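Local coordinates for protein acyl-CoA thioesterase II (Mycobacterium avium subsp. paratuberculosis, PDB 4R9Z) that probably hydrolyses fatty acyl-CoA thioesters, as a double hot-dog enzyme of the acyl-CoA thioesterase II family found here as a pair of subunits, at residues B[61-66]-B[223-228]; B[200-205]-B[238-243]; B[249-254]-B[266-271]. All coordinates share one frame; numbering follows the deposited sequence.

Contact 1 (B[61-66]-B[223-228]); sequences SVHTYF and SVWFHG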
# COMPACT_ATOMS: atom_id res chain seq x y z
N SER B 61 1.06 -0.56 -9.93
CA SER B 61 0.76 -0.76 -8.51
C SER B 61 -0.68 -1.18 -8.28
O SER B 61 -1.55 -0.94 -9.12
CB SER B 61 1.08 0.51 -7.70
OG SER B 61 0.27 1.60 -8.08
N VAL B 62 -0.94 -1.78 -7.13
CA VAL B 62 -2.27 -2.24 -6.77
C VAL B 62 -2.40 -2.38 -5.25
O VAL B 62 -1.49 -2.87 -4.58
CB VAL B 62 -2.60 -3.60 -7.47
CG1 VAL B 62 -1.55 -4.65 -7.16
CG2 VAL B 62 -3.99 -4.10 -7.06
N HIS B 63 -3.53 -1.93 -4.72
CA HIS B 63 -3.78 -2.00 -3.29
C HIS B 63 -5.08 -2.74 -3.06
O HIS B 63 -6.12 -2.34 -3.58
CB HIS B 63 -3.83 -0.60 -2.70
CG HIS B 63 -2.59 0.20 -2.94
ND1 HIS B 63 -1.49 0.15 -2.11
CD2 HIS B 63 -2.26 1.05 -3.95
CE1 HIS B 63 -0.54 0.94 -2.58
NE2 HIS B 63 -0.98 1.50 -3.69
N THR B 64 -5.02 -3.81 -2.28
CA THR B 64 -6.18 -4.67 -2.10
C THR B 64 -6.53 -4.85 -0.63
O THR B 64 -5.67 -5.18 0.18
CB THR B 64 -5.94 -6.06 -2.72
OG1 THR B 64 -5.44 -5.91 -4.06
CG2 THR B 64 -7.21 -6.86 -2.74
N TYR B 65 -7.80 -4.62 -0.28
CA TYR B 65 -8.30 -4.92 1.06
C TYR B 65 -9.11 -6.20 1.04
O TYR B 65 -10.02 -6.34 0.24
CB TYR B 65 -9.17 -3.79 1.61
CG TYR B 65 -8.41 -2.78 2.45
CD1 TYR B 65 -7.84 -3.15 3.66
CD2 TYR B 65 -8.27 -1.47 2.03
CE1 TYR B 65 -7.14 -2.24 4.42
CE2 TYR B 65 -7.57 -0.56 2.79
CZ TYR B 65 -7.01 -0.94 3.98
OH TYR B 65 -6.32 -0.03 4.73
N PHE B 66 -8.80 -7.13 1.94
CA PHE B 66 -9.61 -8.32 2.06
C PHE B 66 -10.55 -8.12 3.23
O PHE B 66 -10.11 -8.00 4.37
CB PHE B 66 -8.74 -9.56 2.26
CG PHE B 66 -7.66 -9.68 1.24
CD1 PHE B 66 -7.97 -9.99 -0.08
CD2 PHE B 66 -6.34 -9.48 1.59
CE1 PHE B 66 -6.98 -10.09 -1.03
CE2 PHE B 66 -5.33 -9.59 0.64
CZ PHE B 66 -5.65 -9.89 -0.67
N SER B 223 -0.43 -5.03 -0.88
CA SER B 223 0.01 -3.92 -1.72
C SER B 223 1.21 -4.34 -2.54
O SER B 223 2.15 -4.94 -2.01
CB SER B 223 0.37 -2.70 -0.87
OG SER B 223 -0.77 -1.99 -0.42
N VAL B 224 1.17 -4.07 -3.85
CA VAL B 224 2.28 -4.40 -4.73
C VAL B 224 2.67 -3.22 -5.61
O VAL B 224 1.82 -2.62 -6.25
CB VAL B 224 1.96 -5.59 -5.64
CG1 VAL B 224 3.17 -5.96 -6.47
CG2 VAL B 224 1.50 -6.77 -4.83
N TRP B 225 3.96 -2.92 -5.66
CA TRP B 225 4.47 -1.93 -6.60
C TRP B 225 5.38 -2.62 -7.61
O TRP B 225 6.39 -3.22 -7.24
CB TRP B 225 5.21 -0.81 -5.87
CG TRP B 225 4.36 -0.08 -4.88
CD1 TRP B 225 3.69 1.08 -5.09
CD2 TRP B 225 4.08 -0.48 -3.53
NE1 TRP B 225 3.01 1.45 -3.95
CE2 TRP B 225 3.24 0.50 -2.98
CE3 TRP B 225 4.47 -1.56 -2.73
CZ2 TRP B 225 2.77 0.43 -1.67
CZ3 TRP B 225 4.01 -1.62 -1.44
CH2 TRP B 225 3.16 -0.63 -0.92
N PHE B 226 5.04 -2.54 -8.88
CA PHE B 226 5.77 -3.22 -9.91
C PHE B 226 6.92 -2.41 -10.41
O PHE B 226 6.84 -1.23 -10.52
CB PHE B 226 4.86 -3.58 -11.05
CG PHE B 226 3.80 -4.55 -10.68
CD1 PHE B 226 4.04 -5.89 -10.64
CD2 PHE B 226 2.55 -4.11 -10.38
CE1 PHE B 226 3.06 -6.76 -10.32
CE2 PHE B 226 1.56 -4.99 -10.05
CZ PHE B 226 1.82 -6.31 -10.02
N HIS B 227 8.01 -3.08 -10.70
CA HIS B 227 9.22 -2.41 -11.11
C HIS B 227 9.60 -2.80 -12.51
O HIS B 227 9.61 -2.00 -13.41
CB HIS B 227 10.32 -2.77 -10.14
CG HIS B 227 11.58 -2.02 -10.35
ND1 HIS B 227 12.61 -2.51 -11.09
CD2 HIS B 227 11.99 -0.82 -9.89
CE1 HIS B 227 13.60 -1.65 -11.10
NE2 HIS B 227 13.25 -0.61 -10.38
N GLY B 228 9.91 -4.06 -12.69
CA GLY B 228 10.39 -4.55 -13.93
C GLY B 228 9.53 -5.71 -14.27
O GLY B 228 8.78 -6.14 -13.46
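The imidazole of His63 reaches across to Ser223, where ND1 and Ser223 OG share a hydrogen bond of 2.8 Å that either could donate. The hydroxyl lies near the plane of the ring, at its edge. Beside it CE1 of the same ring comes 3.5 Å from Trp225 CZ2, the imidazole and indole planes being turned 75° from each other. His63 has its CG anti to the carbonyl carbon (chi1 -57°), which carries the ring over toward the neighbouring strand so that one edge serves both partners.

Under these side chains two strands run antiparallel. Val62 and Val224 form the hydrogen-bonded pair: Val62 N gives its hydrogen to Val224 O at 3.0 Å, and the return bond from Val224 N to Val62 O is the straighter of the two. Their side chains lie alongside on the other face, Val62 CG1 standing 3.9 Å from Val224 CB. Val224 CG1 in turn rests over the rim of one face of the Phe226 ring, while Ser61 N sits at that ring's edge.

The two faces have different neighbours. Val62 packs on Leu47 of helix 39-52, whereas Ser61 OG bonds to Tyr65 OH of the second subunit and the His63 rings of the two subunits meet. Strand 58-66 belongs to the N-terminal hot-dog and strand 218-226 to the C-terminal one, so this pairing is the seam at which two hot-dog repeats join edge to edge in the double hot-dog fold.

Contact 2 (B[200-205]-B[238-243]); sequences AVTLTE and YDRSSP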
# COMPACT_ATOMS: atom_id res chain seq x y z
N ALA B 200 1.37 -12.70 -2.45
CA ALA B 200 0.43 -12.65 -1.35
C ALA B 200 0.39 -13.94 -0.53
O ALA B 200 0.44 -13.90 0.70
CB ALA B 200 -0.96 -12.30 -1.86
N VAL B 201 0.27 -15.08 -1.21
CA VAL B 201 0.04 -16.36 -0.52
C VAL B 201 1.24 -16.89 0.25
O VAL B 201 1.07 -17.72 1.15
CB VAL B 201 -0.41 -17.45 -1.52
CG1 VAL B 201 -1.71 -17.06 -2.20
CG2 VAL B 201 0.68 -17.73 -2.55
N THR B 202 2.44 -16.43 -0.07
CA THR B 202 3.65 -16.92 0.59
C THR B 202 4.08 -16.04 1.75
O THR B 202 5.07 -16.31 2.42
CB THR B 202 4.82 -17.04 -0.38
OG1 THR B 202 5.08 -15.77 -0.99
CG2 THR B 202 4.51 -18.06 -1.45
N LEU B 203 3.36 -14.96 1.97
CA LEU B 203 3.79 -13.94 2.87
C LEU B 203 3.29 -14.05 4.29
O LEU B 203 3.61 -13.26 5.10
CB LEU B 203 3.48 -12.58 2.30
CG LEU B 203 4.55 -11.57 2.53
CD1 LEU B 203 5.86 -12.13 2.10
CD2 LEU B 203 4.26 -10.29 1.80
N THR B 204 2.46 -15.02 4.54
CA THR B 204 2.11 -15.35 5.88
C THR B 204 3.22 -15.87 6.74
O THR B 204 3.25 -15.57 7.90
CB THR B 204 1.04 -16.39 5.89
OG1 THR B 204 1.31 -17.33 4.85
CG2 THR B 204 -0.24 -15.74 5.67
N GLU B 205 4.10 -16.70 6.20
CA GLU B 205 4.99 -17.47 7.04
C GLU B 205 5.92 -16.64 7.86
O GLU B 205 6.10 -16.96 9.01
CB GLU B 205 5.74 -18.58 6.28
CG GLU B 205 7.16 -18.97 6.78
CD GLU B 205 7.26 -19.62 8.17
OE1 GLU B 205 6.26 -19.96 8.78
OE2 GLU B 205 8.38 -19.82 8.64
N TYR B 238 12.30 -14.31 -3.88
CA TYR B 238 11.31 -13.56 -3.12
C TYR B 238 11.77 -13.37 -1.68
O TYR B 238 11.58 -14.24 -0.83
CB TYR B 238 9.95 -14.26 -3.15
CG TYR B 238 8.80 -13.40 -2.68
CD1 TYR B 238 8.86 -12.01 -2.78
CD2 TYR B 238 7.65 -13.97 -2.16
CE1 TYR B 238 7.81 -11.22 -2.36
CE2 TYR B 238 6.58 -13.18 -1.74
CZ TYR B 238 6.67 -11.81 -1.84
OH TYR B 238 5.62 -11.02 -1.43
N ASP B 239 12.36 -12.21 -1.42
CA ASP B 239 12.79 -11.85 -0.08
C ASP B 239 11.57 -11.51 0.77
O ASP B 239 10.75 -10.69 0.38
CB ASP B 239 13.76 -10.67 -0.14
CG ASP B 239 14.72 -10.64 1.02
OD1 ASP B 239 14.70 -11.58 1.83
OD2 ASP B 239 15.51 -9.67 1.11
N ARG B 240 11.46 -12.15 1.93
CA ARG B 240 10.29 -11.99 2.80
C ARG B 240 10.70 -11.69 4.23
O ARG B 240 11.67 -12.27 4.74
CB ARG B 240 9.42 -13.25 2.79
CG ARG B 240 9.03 -13.76 1.41
CD ARG B 240 8.23 -15.06 1.51
NE ARG B 240 9.01 -16.16 2.08
CZ ARG B 240 8.54 -17.37 2.35
NH1 ARG B 240 7.26 -17.66 2.12
NH2 ARG B 240 9.34 -18.30 2.86
N SER B 241 9.95 -10.83 4.90
CA SER B 241 10.21 -10.52 6.30
C SER B 241 8.95 -10.02 7.00
O SER B 241 7.95 -9.71 6.36
CB SER B 241 11.34 -9.51 6.40
OG SER B 241 11.00 -8.30 5.75
N SER B 242 8.98 -9.97 8.33
CA SER B 242 7.89 -9.39 9.12
C SER B 242 8.45 -8.34 10.07
O SER B 242 8.81 -8.66 11.20
CB SER B 242 7.14 -10.46 9.90
OG SER B 242 5.97 -9.93 10.51
N PRO B 243 8.53 -7.08 9.62
CA PRO B 243 9.15 -6.02 10.41
C PRO B 243 8.42 -5.73 11.72
O PRO B 243 9.06 -5.47 12.73
CB PRO B 243 9.09 -4.80 9.49
CG PRO B 243 8.86 -5.36 8.12
CD PRO B 243 8.05 -6.59 8.32
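Thr202 OG1 lies in the plane of the Tyr238 ring, at its edge, 3.1 Å from CE2, while one face of that ring carries Arg240 CG from its own strand, offset toward the rim. The guanidinium of Arg240 is likewise met at its edge, here by the backbone oxygen of Thr202. All this happens where the C-terminal hot-dog wraps its sheet around its helix: the short break between helices 188-201 and 204-211 sits on strand 236-246.

Leu203 fills the angle between the two long side chains. It stands roughly perpendicular to Tyr238, CD2 lying 3.6 Å from Tyr238 OH, and runs antiparallel to the methylenes of Arg240, with CD1 3.6 Å from Arg240 CG. The polar ends have firmer partners nearby: Tyr238 OH bonds to Ser199 O in the last turn of helix 188-201, Thr202 OG1 to Met198 O in the same helix, and Arg240 NE to Val174 O just ahead of strand 176-180. A bend at chi3 (-64°) turns the arginine tip toward the break, where NH1 makes a weak, poorly aligned bond (128° at the hydrogen) to Thr202 O.

Contact 3 (B[249-254]-B[266-271]); sequences LALASG and TVKQEM
Ala252 and Met271 meet on the close-packed face of this strand pair, with Met271 CE 3.6 Å from Ala252 CB. The methionine sets out with CG between its backbone N and carbonyl carbon (chi1 67°), and a bend at chi3 folds the methyl over the neighbouring strand. Ala250, Ala252 and the bare backbone of Gly254 make up this face beside Val267, Gln269 and Met271. Leu203 covers Ala252, Val267 and Gln269, and Ala207 of helix 204-211 packs on Met271. Gln269 stretches away from the strand pair, and its NE2 bonds to Ala200 O at the end of helix 188-201.

On the opposite face the looser part is the end at Ser253 and Lys268. Ser253, partly exposed, takes a weak bond of 3.4 Å from Lys268 NZ to its OG. The lysine chain gets there by bending at chi2 and chi3, which lays CD over Ala252 O, 3.4 Å away. Farther along, Leu251 CD2 touches Glu270 CB at 4.0 Å, and the extended glutamate brings OE2 to 3.9 Å from Leu249 CD1. This face looks to the second subunit, whose Ser61 OG bonds to Glu270 OE1 and whose Trp225 packs on Leu251 and Lys268.

Between the faces the backbones are joined by three reciprocal pairs of hydrogen bonds, Ala250 with Met271, Ala252 with Gln269 and Gly254 with Val267. The bond from Ala250 N to Met271 O is 2.9 Å long, and the one from Ala252 N to Gln269 O is 2.7 Å. Strands 249-258 and 263-272 form an antiparallel beta hairpin in the C-terminal hot-dog, with helix on one side and the partner subunit on the other.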
# COMPACT_ATOMS: atom_id res chain seq x y z
N LEU B 249 -2.47 -7.22 14.58
CA LEU B 249 -2.09 -6.90 13.21
C LEU B 249 -0.59 -6.97 12.97
O LEU B 249 0.18 -6.23 13.59
CB LEU B 249 -2.60 -5.50 12.86
CG LEU B 249 -4.12 -5.38 12.83
CD1 LEU B 249 -4.51 -3.92 12.73
CD2 LEU B 249 -4.68 -6.16 11.65
N ALA B 250 -0.17 -7.84 12.06
CA ALA B 250 1.24 -7.95 11.70
C ALA B 250 1.50 -7.46 10.28
O ALA B 250 0.69 -7.66 9.38
CB ALA B 250 1.71 -9.39 11.84
N LEU B 251 2.64 -6.79 10.10
CA LEU B 251 3.11 -6.40 8.77
C LEU B 251 4.08 -7.41 8.17
O LEU B 251 4.93 -7.96 8.87
CB LEU B 251 3.79 -5.03 8.78
CG LEU B 251 2.94 -3.78 8.54
CD1 LEU B 251 3.84 -2.56 8.44
CD2 LEU B 251 2.07 -3.93 7.30
N ALA B 252 3.97 -7.61 6.87
CA ALA B 252 4.92 -8.44 6.13
C ALA B 252 5.45 -7.65 4.94
O ALA B 252 4.73 -6.85 4.36
CB ALA B 252 4.26 -9.73 5.68
N SER B 253 6.70 -7.89 4.58
CA SER B 253 7.35 -7.09 3.55
C SER B 253 8.06 -8.00 2.55
O SER B 253 8.60 -9.04 2.93
CB SER B 253 8.34 -6.11 4.18
OG SER B 253 8.93 -5.27 3.20
N GLY B 254 8.04 -7.62 1.28
CA GLY B 254 8.60 -8.47 0.25
C GLY B 254 9.22 -7.74 -0.93
O GLY B 254 8.74 -6.69 -1.36
N THR B 266 7.91 -4.63 -5.33
CA THR B 266 8.02 -4.40 -3.90
C THR B 266 6.65 -4.67 -3.30
O THR B 266 5.64 -4.34 -3.92
CB THR B 266 8.48 -2.96 -3.57
OG1 THR B 266 9.67 -2.65 -4.30
CG2 THR B 266 8.74 -2.80 -2.09
N VAL B 267 6.60 -5.27 -2.12
CA VAL B 267 5.35 -5.78 -1.57
C VAL B 267 5.18 -5.48 -0.08
O VAL B 267 6.15 -5.52 0.67
CB VAL B 267 5.24 -7.32 -1.77
CG1 VAL B 267 3.89 -7.82 -1.31
CG2 VAL B 267 5.47 -7.69 -3.22
N LYS B 268 3.96 -5.16 0.33
CA LYS B 268 3.63 -5.02 1.74
C LYS B 268 2.29 -5.67 2.04
O LYS B 268 1.35 -5.57 1.26
CB LYS B 268 3.60 -3.54 2.15
CG LYS B 268 3.68 -3.33 3.65
CD LYS B 268 5.11 -3.47 4.15
CE LYS B 268 5.94 -2.25 3.82
NZ LYS B 268 7.35 -2.41 4.25
N GLN B 269 2.19 -6.34 3.19
CA GLN B 269 0.97 -7.04 3.55
C GLN B 269 0.66 -6.91 5.04
O GLN B 269 1.53 -7.08 5.89
CB GLN B 269 1.06 -8.52 3.17
CG GLN B 269 -0.20 -9.31 3.48
CD GLN B 269 -0.07 -10.77 3.10
OE1 GLN B 269 -0.29 -11.66 3.93
NE2 GLN B 269 0.29 -11.04 1.85
N GLU B 270 -0.60 -6.63 5.35
CA GLU B 270 -1.05 -6.55 6.73
C GLU B 270 -2.03 -7.68 6.98
O GLU B 270 -2.93 -7.93 6.18
CB GLU B 270 -1.69 -5.19 7.01
CG GLU B 270 -2.09 -4.95 8.46
CD GLU B 270 -2.69 -3.57 8.68
OE1 GLU B 270 -3.52 -3.14 7.84
OE2 GLU B 270 -2.33 -2.90 9.67
N MET B 271 -1.84 -8.39 8.09
CA MET B 271 -2.71 -9.52 8.40
C MET B 271 -3.17 -9.52 9.86
O MET B 271 -2.47 -9.03 10.75
CB MET B 271 -2.01 -10.84 8.07
CG MET B 271 -0.80 -11.16 8.92
SD MET B 271 0.34 -12.27 8.07
CE MET B 271 1.14 -11.14 6.94

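How the contacts relate
All three contacts are buried, but they do different jobs. Contacts 1 and 3 are strand pairings that share a border, since strand 218-226 bonds on to strand 263-272 through Ser223 N to Lys268 O and Trp225 N to Thr266 O. Contact 1 joins the two hot-dog repeats, while contact 3 lies wholly within the second. Contact 2 pairs no strands across its segments: it sets a helix break on the sheet by side chains and one weak bond. It adjoins contact 3 through Ser241 O to Ser253 N, and Leu203 reaches Gln269. Polar residues of contacts 1 and 3 meet across the subunit interface; the side chains carrying contact 2 pack on the helix side.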